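Local coordinates for protein serine protease (PDB 3WY8) that acts as a trypsin-like serine protease with keratinolytic activity, probably cleaving peptide bonds through this chain, the protease domain of a longer protein, at residues S39-C44 / N186-Y191; K126-P131 / P174-N179; I11-F16 / Y130-P135; Y91-A96 / Y201-G206; K35-T40 / F95-T100. All coordinates share one frame; numbering follows the deposited sequence.

Contact 1: S39-C44 / N186-Y191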
# COMPACT_ATOMS: atom_id res chain seq x y z
N SER A 39 -4.37 -3.67 1.89
CA SER A 39 -4.23 -2.78 0.75
C SER A 39 -2.75 -2.58 0.41
O SER A 39 -1.90 -2.54 1.30
CB SER A 39 -4.85 -1.43 1.06
OG SER A 39 -4.17 -0.84 2.15
N THR A 40 -2.46 -2.45 -0.88
CA THR A 40 -1.10 -2.22 -1.36
C THR A 40 -1.15 -1.69 -2.80
O THR A 40 -2.24 -1.38 -3.29
CB THR A 40 -0.21 -3.50 -1.21
OG1 THR A 40 1.17 -3.18 -1.43
CG2 THR A 40 -0.65 -4.62 -2.17
N ALA A 41 -0.00 -1.56 -3.45
CA ALA A 41 0.03 -1.15 -4.86
C ALA A 41 -0.16 -2.36 -5.75
O ALA A 41 0.19 -3.47 -5.37
CB ALA A 41 1.36 -0.47 -5.19
N GLY A 42 -0.72 -2.15 -6.94
CA GLY A 42 -0.86 -3.24 -7.91
C GLY A 42 0.50 -3.83 -8.23
O GLY A 42 0.64 -5.05 -8.32
N HIS A 43 1.50 -2.96 -8.36
CA HIS A 43 2.86 -3.42 -8.70
C HIS A 43 3.57 -4.17 -7.57
O HIS A 43 4.66 -4.72 -7.78
CB HIS A 43 3.71 -2.27 -9.30
CG HIS A 43 4.28 -1.31 -8.30
ND1 HIS A 43 3.73 -0.07 -8.06
CD2 HIS A 43 5.39 -1.39 -7.54
CE1 HIS A 43 4.46 0.56 -7.16
NE2 HIS A 43 5.48 -0.22 -6.83
N CYS A 44 2.94 -4.22 -6.40
CA CYS A 44 3.46 -5.00 -5.28
C CYS A 44 2.93 -6.43 -5.26
O CYS A 44 3.29 -7.21 -4.38
CB CYS A 44 3.14 -4.31 -3.95
SG CYS A 44 3.98 -2.72 -3.68
N ASN A 186 -7.05 6.35 1.66
CA ASN A 186 -7.63 6.86 0.42
C ASN A 186 -6.66 6.86 -0.77
O ASN A 186 -7.00 7.35 -1.84
CB ASN A 186 -8.23 8.26 0.68
CG ASN A 186 -8.94 8.84 -0.54
OD1 ASN A 186 -8.63 9.95 -0.97
ND2 ASN A 186 -9.91 8.10 -1.09
N SER A 187 -5.46 6.30 -0.57
CA SER A 187 -4.53 6.01 -1.67
C SER A 187 -3.38 5.13 -1.17
O SER A 187 -3.38 4.71 -0.00
CB SER A 187 -3.99 7.29 -2.32
OG SER A 187 -3.32 6.99 -3.53
N VAL A 188 -2.43 4.83 -2.06
CA VAL A 188 -1.20 4.12 -1.71
C VAL A 188 -0.01 4.80 -2.39
O VAL A 188 -0.17 5.48 -3.39
CB VAL A 188 -1.22 2.63 -2.16
CG1 VAL A 188 -2.26 1.84 -1.37
CG2 VAL A 188 -1.47 2.50 -3.67
N ASN A 189 1.19 4.61 -1.83
CA ASN A 189 2.41 5.01 -2.51
C ASN A 189 2.59 4.22 -3.81
O ASN A 189 2.61 2.99 -3.79
CB ASN A 189 3.63 4.78 -1.61
CG ASN A 189 3.56 5.59 -0.33
OD1 ASN A 189 3.15 6.75 -0.33
ND2 ASN A 189 3.98 4.98 0.78
N SER A 190 2.72 4.92 -4.94
CA SER A 190 2.80 4.25 -6.24
C SER A 190 4.09 4.53 -7.02
O SER A 190 4.79 3.60 -7.43
CB SER A 190 1.58 4.59 -7.10
OG SER A 190 1.75 4.11 -8.43
N TYR A 191 4.40 5.81 -7.23
CA TYR A 191 5.58 6.16 -7.99
C TYR A 191 6.17 7.51 -7.62
O TYR A 191 5.50 8.36 -7.03
CB TYR A 191 5.31 6.10 -9.51
CG TYR A 191 4.41 7.19 -10.06
CD1 TYR A 191 4.93 8.40 -10.52
CD2 TYR A 191 3.03 7.00 -10.13
CE1 TYR A 191 4.10 9.40 -11.02
CE2 TYR A 191 2.19 8.00 -10.64
CZ TYR A 191 2.73 9.19 -11.08
OH TYR A 191 1.92 10.18 -11.58
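Val188 meets Thr40 and Ala41 at the junction of the two beta-barrels of the trypsin-like fold, where 39-44 carries His43, the probable histidine of a Ser-His-Asp triad. Following 186-191 from its strand end, Val188 is the first residue to make close contact. Its two methyls approach the carbonyl of Thr40 together: CG1 lies 3.7 Å from Thr40 O, while CG2 also reaches along to Ala41 CA at 4.1 Å. Asn189 then contributes backbone alone, its O lying 3.9 Å from Ala41 CB. Its amide turns the other way, with OD1 accepting from Ser127 OG and Trp175 NE1. Ser190 and Tyr191, which together face Tyr201 in a classic beta bulge, carry the chain past the imidazole. Ser190 OG bonds to Asp92 OD2, the same carboxylate oxygen that is hydrogen-bonded to His43 ND1, so a second-shell serine helps to position the acidic partner of the histidine. The imidazole hangs towards 186-191 because CG sits between the backbone N and the carbonyl carbon of His43 (chi1 79°). Without the imidazole, as with an alanine here, Asp92 OD2 would probably lose its ND1 partner and a gap would open before the Ser190 carbonyl. A backbone carbonyl facing CE1 of the histidine is a known feature of chymotrypsin-like active sites, consistent with the triad role. Ser190 O approaches the imidazole obliquely, 3.1 Å from CE1, whereas ND1 and NE2 of His43 both stand 3.9 Å from that oxygen.

Contact 2: K126-P131 / P174-N179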
# COMPACT_ATOMS: atom_id res chain seq x y z
N LYS A 126 -1.38 11.94 5.27
CA LYS A 126 -0.15 11.43 5.86
C LYS A 126 0.06 10.02 5.31
O LYS A 126 -0.82 9.16 5.45
CB LYS A 126 -0.22 11.43 7.38
CG LYS A 126 1.12 11.08 8.05
CD LYS A 126 1.07 11.25 9.56
CE LYS A 126 2.42 10.91 10.19
NZ LYS A 126 2.48 11.20 11.65
N SER A 127 1.20 9.81 4.66
CA SER A 127 1.53 8.53 4.03
C SER A 127 2.60 7.80 4.82
O SER A 127 3.53 8.43 5.34
CB SER A 127 2.01 8.75 2.59
OG SER A 127 2.70 7.61 2.10
N PHE A 128 2.47 6.49 4.90
CA PHE A 128 3.41 5.65 5.65
C PHE A 128 4.05 4.60 4.76
O PHE A 128 3.48 4.21 3.76
CB PHE A 128 2.67 4.95 6.78
CG PHE A 128 2.21 5.86 7.87
CD1 PHE A 128 2.91 5.92 9.08
CD2 PHE A 128 1.07 6.66 7.71
CE1 PHE A 128 2.48 6.77 10.11
CE2 PHE A 128 0.64 7.51 8.73
CZ PHE A 128 1.35 7.56 9.93
N GLY A 129 5.24 4.15 5.14
CA GLY A 129 5.87 3.05 4.42
C GLY A 129 7.16 2.58 5.05
O GLY A 129 7.63 3.15 6.04
N TYR A 130 7.72 1.52 4.46
CA TYR A 130 9.01 0.98 4.83
C TYR A 130 10.01 1.20 3.68
O TYR A 130 10.34 0.26 2.96
CB TYR A 130 8.88 -0.52 5.14
CG TYR A 130 8.24 -0.81 6.48
CD1 TYR A 130 9.02 -0.95 7.62
CD2 TYR A 130 6.85 -0.94 6.60
CE1 TYR A 130 8.43 -1.21 8.86
CE2 TYR A 130 6.26 -1.21 7.83
CZ TYR A 130 7.05 -1.34 8.95
OH TYR A 130 6.48 -1.61 10.17
N PRO A 131 10.49 2.45 3.51
CA PRO A 131 11.43 2.69 2.43
C PRO A 131 12.71 1.88 2.63
O PRO A 131 13.21 1.79 3.76
CB PRO A 131 11.71 4.20 2.52
CG PRO A 131 11.38 4.58 3.92
CD PRO A 131 10.25 3.66 4.32
N PRO A 174 0.19 3.02 2.96
CA PRO A 174 -1.10 3.72 2.95
C PRO A 174 -1.02 5.25 3.01
O PRO A 174 -0.18 5.80 3.71
CB PRO A 174 -1.79 3.17 4.20
CG PRO A 174 -0.66 2.84 5.14
CD PRO A 174 0.45 2.34 4.25
N TRP A 175 -1.92 5.90 2.26
CA TRP A 175 -2.18 7.32 2.41
C TRP A 175 -3.44 7.47 3.25
O TRP A 175 -4.51 6.99 2.86
CB TRP A 175 -2.47 7.97 1.05
CG TRP A 175 -1.28 8.20 0.17
CD1 TRP A 175 -0.17 7.42 0.06
CD2 TRP A 175 -1.12 9.27 -0.77
NE1 TRP A 175 0.69 7.95 -0.87
CE2 TRP A 175 0.13 9.09 -1.40
CE3 TRP A 175 -1.91 10.37 -1.13
CZ2 TRP A 175 0.62 9.97 -2.37
CZ3 TRP A 175 -1.43 11.24 -2.10
CH2 TRP A 175 -0.18 11.04 -2.71
N PHE A 176 -3.32 8.15 4.39
CA PHE A 176 -4.49 8.44 5.21
C PHE A 176 -4.90 9.89 5.04
O PHE A 176 -4.05 10.78 5.07
CB PHE A 176 -4.21 8.17 6.70
CG PHE A 176 -3.83 6.75 6.99
CD1 PHE A 176 -4.81 5.76 7.06
CD2 PHE A 176 -2.50 6.40 7.18
CE1 PHE A 176 -4.46 4.43 7.32
CE2 PHE A 176 -2.14 5.08 7.44
CZ PHE A 176 -3.12 4.09 7.51
N ILE A 177 -6.19 10.13 4.82
CA ILE A 177 -6.71 11.50 4.79
C ILE A 177 -6.49 12.11 6.16
O ILE A 177 -6.85 11.51 7.17
CB ILE A 177 -8.22 11.56 4.46
CG1 ILE A 177 -8.50 10.92 3.10
CG2 ILE A 177 -8.71 13.02 4.49
CD1 ILE A 177 -9.99 10.64 2.85
N GLY A 178 -5.88 13.30 6.20
CA GLY A 178 -5.62 13.98 7.46
C GLY A 178 -4.18 13.84 7.90
O GLY A 178 -3.27 13.81 7.07
N ASN A 179 -3.97 13.76 9.22
CA ASN A 179 -2.62 13.80 9.80
C ASN A 179 -2.27 12.64 10.73
O ASN A 179 -1.33 12.74 11.52
CB ASN A 179 -2.41 15.14 10.53
CG ASN A 179 -3.35 15.33 11.71
OD1 ASN A 179 -4.15 14.45 12.06
ND2 ASN A 179 -3.26 16.50 12.35
O HOH W 1 1.85 13.87 12.08
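Lys126 buries the most surface against 174-179, and its aliphatic chain runs along the turn there. CG stands anti to the backbone N and the rest is fully extended, which lays the methylenes beside Gly178 and Asn179, with Lys126 CD 3.4 Å from Asn179 O. The ammonium continues past the turn to a salt bridge with Glu5; a water 2.8 Å from Lys126 NZ also reaches Asn179 O, but only weakly. The backbone of Lys126 also exchanges two bonds with Phe176. Phe176 N points almost straight at Lys126 O (2.9 Å) yet comes from above the carbonyl plane, 35° out of it. Phe128 and Phe176, the next largest contributors, cross at about a right angle. Their planes stand at 73° and Phe128 CD2 lies in the plane of the Phe176 ring, at its edge, 3.6 Å from Phe176 CE2. Farther along the ladder, Phe128 N bonds to Pro174 O at 3.0 Å. On the other face of the sheet, Ser127 CB sits over the five-membered ring of Trp175, 4.0 Å from its centroid, while Ser127 OG and Trp175 NE1 both bond to Asn189 OD1. With a leucine instead of Trp175, Asn189 OD1 would probably lose one of its two donors and Ser127 CB the flat surface beneath it. Segments 126-129 and 174-177 run at 157° to each other, part of the antiparallel pairing of strands 124-129 and 174-177 within the second, C-terminal barrel sheet of the chymotrypsin-like fold.

Contact 3: I11-F16 / Y130-P135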
# COMPACT_ATOMS: atom_id res chain seq x y z
N ILE A 11 -0.29 -1.31 9.99
CA ILE A 11 0.61 -1.04 8.85
C ILE A 11 1.77 -2.03 8.87
O ILE A 11 2.36 -2.29 9.92
CB ILE A 11 1.18 0.41 8.89
CG1 ILE A 11 0.05 1.44 9.00
CG2 ILE A 11 2.06 0.67 7.65
CD1 ILE A 11 0.54 2.88 9.09
N GLY A 12 2.09 -2.58 7.71
CA GLY A 12 3.13 -3.61 7.64
C GLY A 12 4.07 -3.55 6.45
O GLY A 12 3.84 -2.83 5.47
N LYS A 13 5.15 -4.31 6.57
CA LYS A 13 6.10 -4.51 5.50
C LYS A 13 5.71 -5.77 4.73
O LYS A 13 5.23 -6.74 5.32
CB LYS A 13 7.50 -4.66 6.09
CG LYS A 13 8.64 -4.63 5.07
CD LYS A 13 9.99 -4.75 5.79
CE LYS A 13 11.15 -4.85 4.81
NZ LYS A 13 11.47 -3.56 4.13
N ILE A 14 5.91 -5.74 3.41
CA ILE A 14 5.60 -6.87 2.55
C ILE A 14 6.87 -7.43 1.93
O ILE A 14 7.71 -6.67 1.43
CB ILE A 14 4.61 -6.47 1.43
CG1 ILE A 14 3.26 -6.05 2.02
CG2 ILE A 14 4.41 -7.61 0.43
CD1 ILE A 14 2.36 -5.30 1.04
N PHE A 15 7.02 -8.75 1.98
CA PHE A 15 8.09 -9.46 1.28
C PHE A 15 7.41 -10.35 0.25
O PHE A 15 6.50 -11.12 0.59
CB PHE A 15 8.88 -10.33 2.26
CG PHE A 15 9.61 -9.56 3.33
CD1 PHE A 15 10.96 -9.24 3.18
CD2 PHE A 15 8.95 -9.15 4.49
CE1 PHE A 15 11.64 -8.54 4.16
CE2 PHE A 15 9.62 -8.45 5.48
CZ PHE A 15 10.97 -8.14 5.32
N PHE A 16 7.83 -10.25 -1.00
CA PHE A 16 7.15 -11.02 -2.04
C PHE A 16 8.03 -11.52 -3.18
O PHE A 16 9.16 -11.05 -3.36
CB PHE A 16 5.91 -10.27 -2.57
CG PHE A 16 6.22 -9.02 -3.35
CD1 PHE A 16 6.09 -9.00 -4.74
CD2 PHE A 16 6.60 -7.85 -2.70
CE1 PHE A 16 6.36 -7.84 -5.47
CE2 PHE A 16 6.87 -6.68 -3.43
CZ PHE A 16 6.75 -6.68 -4.81
N TYR A 130 7.72 1.52 4.46
CA TYR A 130 9.01 0.98 4.83
C TYR A 130 10.01 1.20 3.68
O TYR A 130 10.34 0.26 2.96
CB TYR A 130 8.88 -0.52 5.14
CG TYR A 130 8.24 -0.81 6.48
CD1 TYR A 130 9.02 -0.95 7.62
CD2 TYR A 130 6.85 -0.94 6.60
CE1 TYR A 130 8.43 -1.21 8.86
CE2 TYR A 130 6.26 -1.21 7.83
CZ TYR A 130 7.05 -1.34 8.95
OH TYR A 130 6.48 -1.61 10.17
N PRO A 131 10.49 2.45 3.51
CA PRO A 131 11.43 2.69 2.43
C PRO A 131 12.71 1.88 2.63
O PRO A 131 13.21 1.79 3.76
CB PRO A 131 11.71 4.20 2.52
CG PRO A 131 11.38 4.58 3.92
CD PRO A 131 10.25 3.66 4.32
N ALA A 132 13.22 1.30 1.55
CA ALA A 132 14.31 0.33 1.62
C ALA A 132 15.54 0.70 0.81
O ALA A 132 16.51 -0.06 0.75
CB ALA A 132 13.79 -1.07 1.21
N ALA A 133 15.50 1.87 0.17
CA ALA A 133 16.63 2.36 -0.62
C ALA A 133 17.27 3.57 0.03
O ALA A 133 16.59 4.37 0.69
CB ALA A 133 16.17 2.70 -2.04
N SER A 134 18.58 3.70 -0.16
CA SER A 134 19.35 4.81 0.39
C SER A 134 18.58 6.13 0.25
O SER A 134 18.07 6.42 -0.84
CB SER A 134 20.70 4.91 -0.32
OG SER A 134 21.51 5.90 0.30
N PRO A 135 18.51 6.93 1.33
CA PRO A 135 19.22 6.79 2.61
C PRO A 135 18.60 5.81 3.63
O PRO A 135 19.14 5.65 4.73
CB PRO A 135 19.19 8.21 3.18
CG PRO A 135 17.91 8.78 2.66
CD PRO A 135 17.70 8.17 1.30
O HOH W 2 4.08 -0.47 11.37
O HOH W 3 9.61 -2.43 2.46
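Lys13 and Tyr130 bring the two backbones nearest, their CA atoms 6.2 Å apart, and the chains do not pair as strands: 11-16 is extended throughout, whereas 130-135 is an irregular loop. The link is therefore made by side chains and water. Tyr130 CB points toward the strand, and with CG anti to the carbonyl carbon (chi1 -75°) the ring lies against Gly12 and Lys13, the latter covering one face. Lys13 CB is 3.9 Å from the ring centroid and 16° off the normal, a CH-pi contact displaced toward the CD2 side of the rim. Farther along the ring, Tyr130 CE2 approaches the Gly12-Lys13 peptide obliquely, 3.5 Å from Gly12 C. In the trypsin-like double barrel this ties strand 11-18 of the first barrel to the loop leaving strand 124-129 of the second. The phenol extends past Gly12: one water donates to both Ile11 O and Tyr130 OH, at 2.9 Å from the latter, and Tyr130 OH also bonds to Tyr62 O. Lys13 keeps an extended chain until its last torsion, where it bends (chi4 73°) and brings the ammonium back past Tyr130 CB. There Lys13 NZ bonds to Gly138 O and donates to a second water at 2.7 Å. That water lies 2.8 Å from Tyr130 O, though not every acceptor near it can be served at once.

Contact 4: Y91-A96 / Y201-G206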
# COMPACT_ATOMS: atom_id res chain seq x y z
N TYR A 91 -4.42 2.94 -12.19
CA TYR A 91 -5.10 1.98 -11.35
C TYR A 91 -4.12 1.10 -10.56
O TYR A 91 -4.37 -0.09 -10.34
CB TYR A 91 -6.06 1.13 -12.20
CG TYR A 91 -7.02 1.95 -13.04
CD1 TYR A 91 -8.15 2.53 -12.47
CD2 TYR A 91 -6.79 2.15 -14.40
CE1 TYR A 91 -9.04 3.29 -13.24
CE2 TYR A 91 -7.67 2.90 -15.18
CZ TYR A 91 -8.79 3.46 -14.59
OH TYR A 91 -9.67 4.20 -15.36
N ASP A 92 -3.02 1.70 -10.12
CA ASP A 92 -1.99 0.98 -9.37
C ASP A 92 -2.36 0.83 -7.89
O ASP A 92 -1.76 1.45 -7.01
CB ASP A 92 -0.61 1.66 -9.53
CG ASP A 92 0.53 0.82 -8.98
OD1 ASP A 92 0.35 -0.40 -8.76
OD2 ASP A 92 1.63 1.39 -8.77
N THR A 93 -3.39 0.03 -7.64
CA THR A 93 -3.76 -0.36 -6.29
C THR A 93 -4.30 -1.77 -6.37
O THR A 93 -4.92 -2.15 -7.36
CB THR A 93 -4.83 0.58 -5.67
OG1 THR A 93 -4.27 1.89 -5.51
CG2 THR A 93 -5.29 0.09 -4.30
N ALA A 94 -4.04 -2.55 -5.32
CA ALA A 94 -4.53 -3.92 -5.25
C ALA A 94 -4.74 -4.33 -3.81
O ALA A 94 -4.31 -3.64 -2.88
CB ALA A 94 -3.56 -4.86 -5.96
N PHE A 95 -5.42 -5.46 -3.62
CA PHE A 95 -5.75 -5.92 -2.29
C PHE A 95 -5.41 -7.39 -2.17
O PHE A 95 -5.76 -8.20 -3.04
CB PHE A 95 -7.23 -5.67 -1.98
CG PHE A 95 -7.61 -4.22 -2.07
CD1 PHE A 95 -7.52 -3.40 -0.95
CD2 PHE A 95 -8.01 -3.67 -3.28
CE1 PHE A 95 -7.85 -2.04 -1.04
CE2 PHE A 95 -8.33 -2.32 -3.39
CZ PHE A 95 -8.26 -1.50 -2.26
N ALA A 96 -4.70 -7.72 -1.11
CA ALA A 96 -4.36 -9.10 -0.83
C ALA A 96 -5.29 -9.60 0.26
O ALA A 96 -5.64 -8.86 1.18
CB ALA A 96 -2.91 -9.19 -0.40
N TYR A 201 3.78 9.97 -5.60
CA TYR A 201 2.47 9.94 -6.24
C TYR A 201 1.69 8.69 -5.88
O TYR A 201 2.25 7.61 -5.74
CB TYR A 201 2.61 10.05 -7.76
CG TYR A 201 3.03 11.43 -8.18
CD1 TYR A 201 2.08 12.42 -8.38
CD2 TYR A 201 4.38 11.75 -8.35
CE1 TYR A 201 2.45 13.71 -8.73
CE2 TYR A 201 4.76 13.03 -8.72
CZ TYR A 201 3.79 14.01 -8.90
OH TYR A 201 4.15 15.28 -9.26
N GLY A 202 0.38 8.88 -5.71
CA GLY A 202 -0.56 7.80 -5.45
C GLY A 202 -1.79 7.92 -6.32
O GLY A 202 -2.22 9.03 -6.64
N PRO A 203 -2.37 6.78 -6.72
CA PRO A 203 -3.53 6.82 -7.61
C PRO A 203 -4.80 7.32 -6.93
O PRO A 203 -4.96 7.21 -5.71
CB PRO A 203 -3.72 5.35 -8.01
CG PRO A 203 -3.17 4.59 -6.87
CD PRO A 203 -1.98 5.39 -6.40
N TYR A 204 -5.70 7.88 -7.74
CA TYR A 204 -7.00 8.30 -7.25
C TYR A 204 -7.84 7.06 -6.94
O TYR A 204 -7.97 6.17 -7.78
CB TYR A 204 -7.71 9.17 -8.28
CG TYR A 204 -9.08 9.59 -7.82
CD1 TYR A 204 -9.24 10.61 -6.89
CD2 TYR A 204 -10.23 8.94 -8.29
CE1 TYR A 204 -10.49 10.99 -6.44
CE2 TYR A 204 -11.49 9.31 -7.85
CZ TYR A 204 -11.62 10.34 -6.93
OH TYR A 204 -12.87 10.71 -6.50
N TRP A 205 -8.39 7.00 -5.73
CA TRP A 205 -9.22 5.87 -5.35
C TRP A 205 -10.66 6.09 -5.80
O TRP A 205 -11.49 6.66 -5.08
CB TRP A 205 -9.11 5.59 -3.85
CG TRP A 205 -7.98 4.64 -3.53
CD1 TRP A 205 -6.88 4.38 -4.31
CD2 TRP A 205 -7.85 3.83 -2.36
NE1 TRP A 205 -6.08 3.45 -3.69
CE2 TRP A 205 -6.65 3.10 -2.49
CE3 TRP A 205 -8.62 3.65 -1.21
CZ2 TRP A 205 -6.21 2.20 -1.52
CZ3 TRP A 205 -8.19 2.75 -0.24
CH2 TRP A 205 -6.99 2.04 -0.40
N GLY A 206 -10.94 5.62 -7.02
CA GLY A 206 -12.24 5.80 -7.65
C GLY A 206 -13.02 4.51 -7.77
O GLY A 206 -12.80 3.57 -7.03
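Thr93 meets Trp205 through a single hydrogen bond: Trp205 NE1 donates to Thr93 OG1 at 3.0 Å, with an N-H...O angle of 148° and the oxygen tilted 21° from the indole plane. The two side chains cross at about a right angle, with the threonine methyl CG2 3.6 Å from Trp205 CZ2. Thr93 OG1 stands anti to the carbonyl carbon and CG2 anti to the backbone N, which lets both branches reach the indole. Pro203, two residues before Trp205, crosses Thr93 with its ring, CG lying 3.2 Å from Thr93 OG1 and 3.4 Å from Asp92 O. At the far end of the indole, Trp205 CH2 comes 4.2 Å from Phe95 CZ in an oblique aromatic pair with planes at 58°. In the trypsin-like fold this joins the start of strand 94-98 in the first barrel to the segment after strand 199-202 in the second. What holds these groups lies farther out. Thr93 OG1 gives a weak bond back to Asp92 O, and Asp92, the probable triad aspartate, is the centre of an inverse gamma turn. Trp205 centres a second inverse gamma turn, packs its ring near Phe117, and precedes Gly206, the N-cap residue of helix 207-218.

Contact 5: K35-T40 / F95-T100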
# COMPACT_ATOMS: atom_id res chain seq x y z
N LYS A 35 -12.14 -9.87 7.26
CA LYS A 35 -11.17 -9.52 8.31
C LYS A 35 -9.73 -9.91 7.96
O LYS A 35 -8.90 -10.14 8.85
CB LYS A 35 -11.56 -10.14 9.65
CG LYS A 35 -12.84 -9.57 10.26
CD LYS A 35 -13.16 -10.26 11.56
CE LYS A 35 -14.35 -9.63 12.25
NZ LYS A 35 -14.43 -10.06 13.67
N SER A 36 -9.44 -9.95 6.66
CA SER A 36 -8.19 -10.52 6.15
C SER A 36 -7.57 -9.70 5.02
O SER A 36 -6.61 -10.15 4.38
CB SER A 36 -8.45 -11.94 5.65
OG SER A 36 -8.89 -12.78 6.70
N THR A 37 -8.11 -8.51 4.76
CA THR A 37 -7.73 -7.75 3.57
C THR A 37 -6.63 -6.74 3.85
O THR A 37 -6.65 -6.03 4.86
CB THR A 37 -8.97 -7.08 2.92
OG1 THR A 37 -9.95 -8.09 2.64
CG2 THR A 37 -8.60 -6.39 1.60
N VAL A 38 -5.66 -6.70 2.93
CA VAL A 38 -4.50 -5.82 3.01
C VAL A 38 -4.44 -4.99 1.74
O VAL A 38 -4.46 -5.52 0.63
CB VAL A 38 -3.18 -6.63 3.16
CG1 VAL A 38 -1.95 -5.72 2.98
CG2 VAL A 38 -3.13 -7.33 4.51
N SER A 39 -4.37 -3.67 1.89
CA SER A 39 -4.23 -2.78 0.75
C SER A 39 -2.75 -2.58 0.41
O SER A 39 -1.90 -2.54 1.30
CB SER A 39 -4.85 -1.43 1.06
OG SER A 39 -4.17 -0.84 2.15
N THR A 40 -2.46 -2.45 -0.88
CA THR A 40 -1.10 -2.22 -1.36
C THR A 40 -1.15 -1.69 -2.80
O THR A 40 -2.24 -1.38 -3.29
CB THR A 40 -0.21 -3.50 -1.21
OG1 THR A 40 1.17 -3.18 -1.43
CG2 THR A 40 -0.65 -4.62 -2.17
N PHE A 95 -5.42 -5.46 -3.62
CA PHE A 95 -5.75 -5.92 -2.29
C PHE A 95 -5.41 -7.39 -2.17
O PHE A 95 -5.76 -8.20 -3.04
CB PHE A 95 -7.23 -5.67 -1.98
CG PHE A 95 -7.61 -4.22 -2.07
CD1 PHE A 95 -7.52 -3.40 -0.95
CD2 PHE A 95 -8.01 -3.67 -3.28
CE1 PHE A 95 -7.85 -2.04 -1.04
CE2 PHE A 95 -8.33 -2.32 -3.39
CZ PHE A 95 -8.26 -1.50 -2.26
N ALA A 96 -4.70 -7.72 -1.11
CA ALA A 96 -4.36 -9.10 -0.83
C ALA A 96 -5.29 -9.60 0.26
O ALA A 96 -5.64 -8.86 1.18
CB ALA A 96 -2.91 -9.19 -0.40
N VAL A 97 -5.69 -10.87 0.16
CA VAL A 97 -6.49 -11.50 1.20
C VAL A 97 -5.64 -12.57 1.88
O VAL A 97 -5.13 -13.47 1.22
CB VAL A 97 -7.81 -12.10 0.65
CG1 VAL A 97 -8.60 -12.79 1.76
CG2 VAL A 97 -8.64 -11.00 0.03
N MET A 98 -5.49 -12.45 3.19
CA MET A 98 -4.52 -13.24 3.94
C MET A 98 -5.14 -14.51 4.50
O MET A 98 -6.30 -14.52 4.90
CB MET A 98 -3.91 -12.41 5.07
CG MET A 98 -3.35 -11.05 4.66
SD MET A 98 -2.03 -11.14 3.41
CE MET A 98 -2.90 -10.97 1.91
N ASN A 99 -4.35 -15.58 4.53
CA ASN A 99 -4.69 -16.78 5.28
C ASN A 99 -4.80 -16.45 6.76
O ASN A 99 -4.23 -15.47 7.23
CB ASN A 99 -3.60 -17.85 5.11
CG ASN A 99 -3.63 -18.52 3.76
OD1 ASN A 99 -4.64 -19.09 3.35
ND2 ASN A 99 -2.50 -18.47 3.05
N THR A 100 -5.54 -17.28 7.50
CA THR A 100 -5.51 -17.20 8.95
C THR A 100 -4.12 -17.62 9.46
O THR A 100 -3.43 -18.42 8.82
CB THR A 100 -6.59 -18.09 9.61
OG1 THR A 100 -6.54 -19.41 9.06
CG2 THR A 100 -7.98 -17.49 9.38
O HOH W 4 -6.46 -13.42 8.04
O HOH W 5 -8.68 -15.49 5.24
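Val38 and Ala96 form the hydrogen-bonded pair at the middle of an antiparallel ladder between strands 37-40 and 94-98, neighbours in the closed six-stranded first barrel of the trypsin-like fold. The segments 37-40 and 95-98 run at 152° to each other. Val38 and Ala96 exchange two 2.8 Å bonds, Val38 N to Ala96 O and Ala96 N to Val38 O; Met98 N to Ser36 O continues the ladder. Thr37, Ser39, Phe95 and Val97 project from one face. There the Phe95 ring lies beside Ser39, with CE1 3.7 Å from Ser39 CB, in an oblique approach to the ring. Thr37 crosses Phe95 obliquely too, its CG2 standing anti to the backbone N and meeting Phe95 CB at 3.9 Å. Helix 207-218 packs on Phe95, with Tyr213 meeting its ring edge-to-face. On the opposite face Val38 and Met98 cross at about a right angle: Met98 CG, anti to its own carbonyl carbon, is thereby placed against Val38 CG2 at 3.7 Å. Leu106 of helix 106-110 packs on both of these side chains. The end of the ladder is polar and carries ordered water. Ser36 CB lies 3.4 Å from Met98 O, while Ser36 OG bonds to Asn34 O and receives two waters. One of these also donates to Asn99 O; the other, 3.1 Å from Ser36 OG, donates a short 2.6 Å bond to Met98 O.

Overall arrangement
Contact 5 lies in the first barrel and contact 2 in the sheet of the second, about 18 Å apart between centres on opposite sides of the chain's centre. Contacts 1, 3 and 4 join the two halves. Contacts 1 and 4, centres about 5 Å apart, touch through the His43-Asp92 bond, which places the probable triad at the junction. Contact 5 shares strand 37-40 with contact 1 and strand 94-98 with contact 4. Along the chain, contact 5 is nested inside contact 3 and closes before contact 2 opens; contact 2 is nested inside contact 1, while contact 1 crosses both 3 and 4. Early and late parts of the sequence are thus interlocked around the cleft.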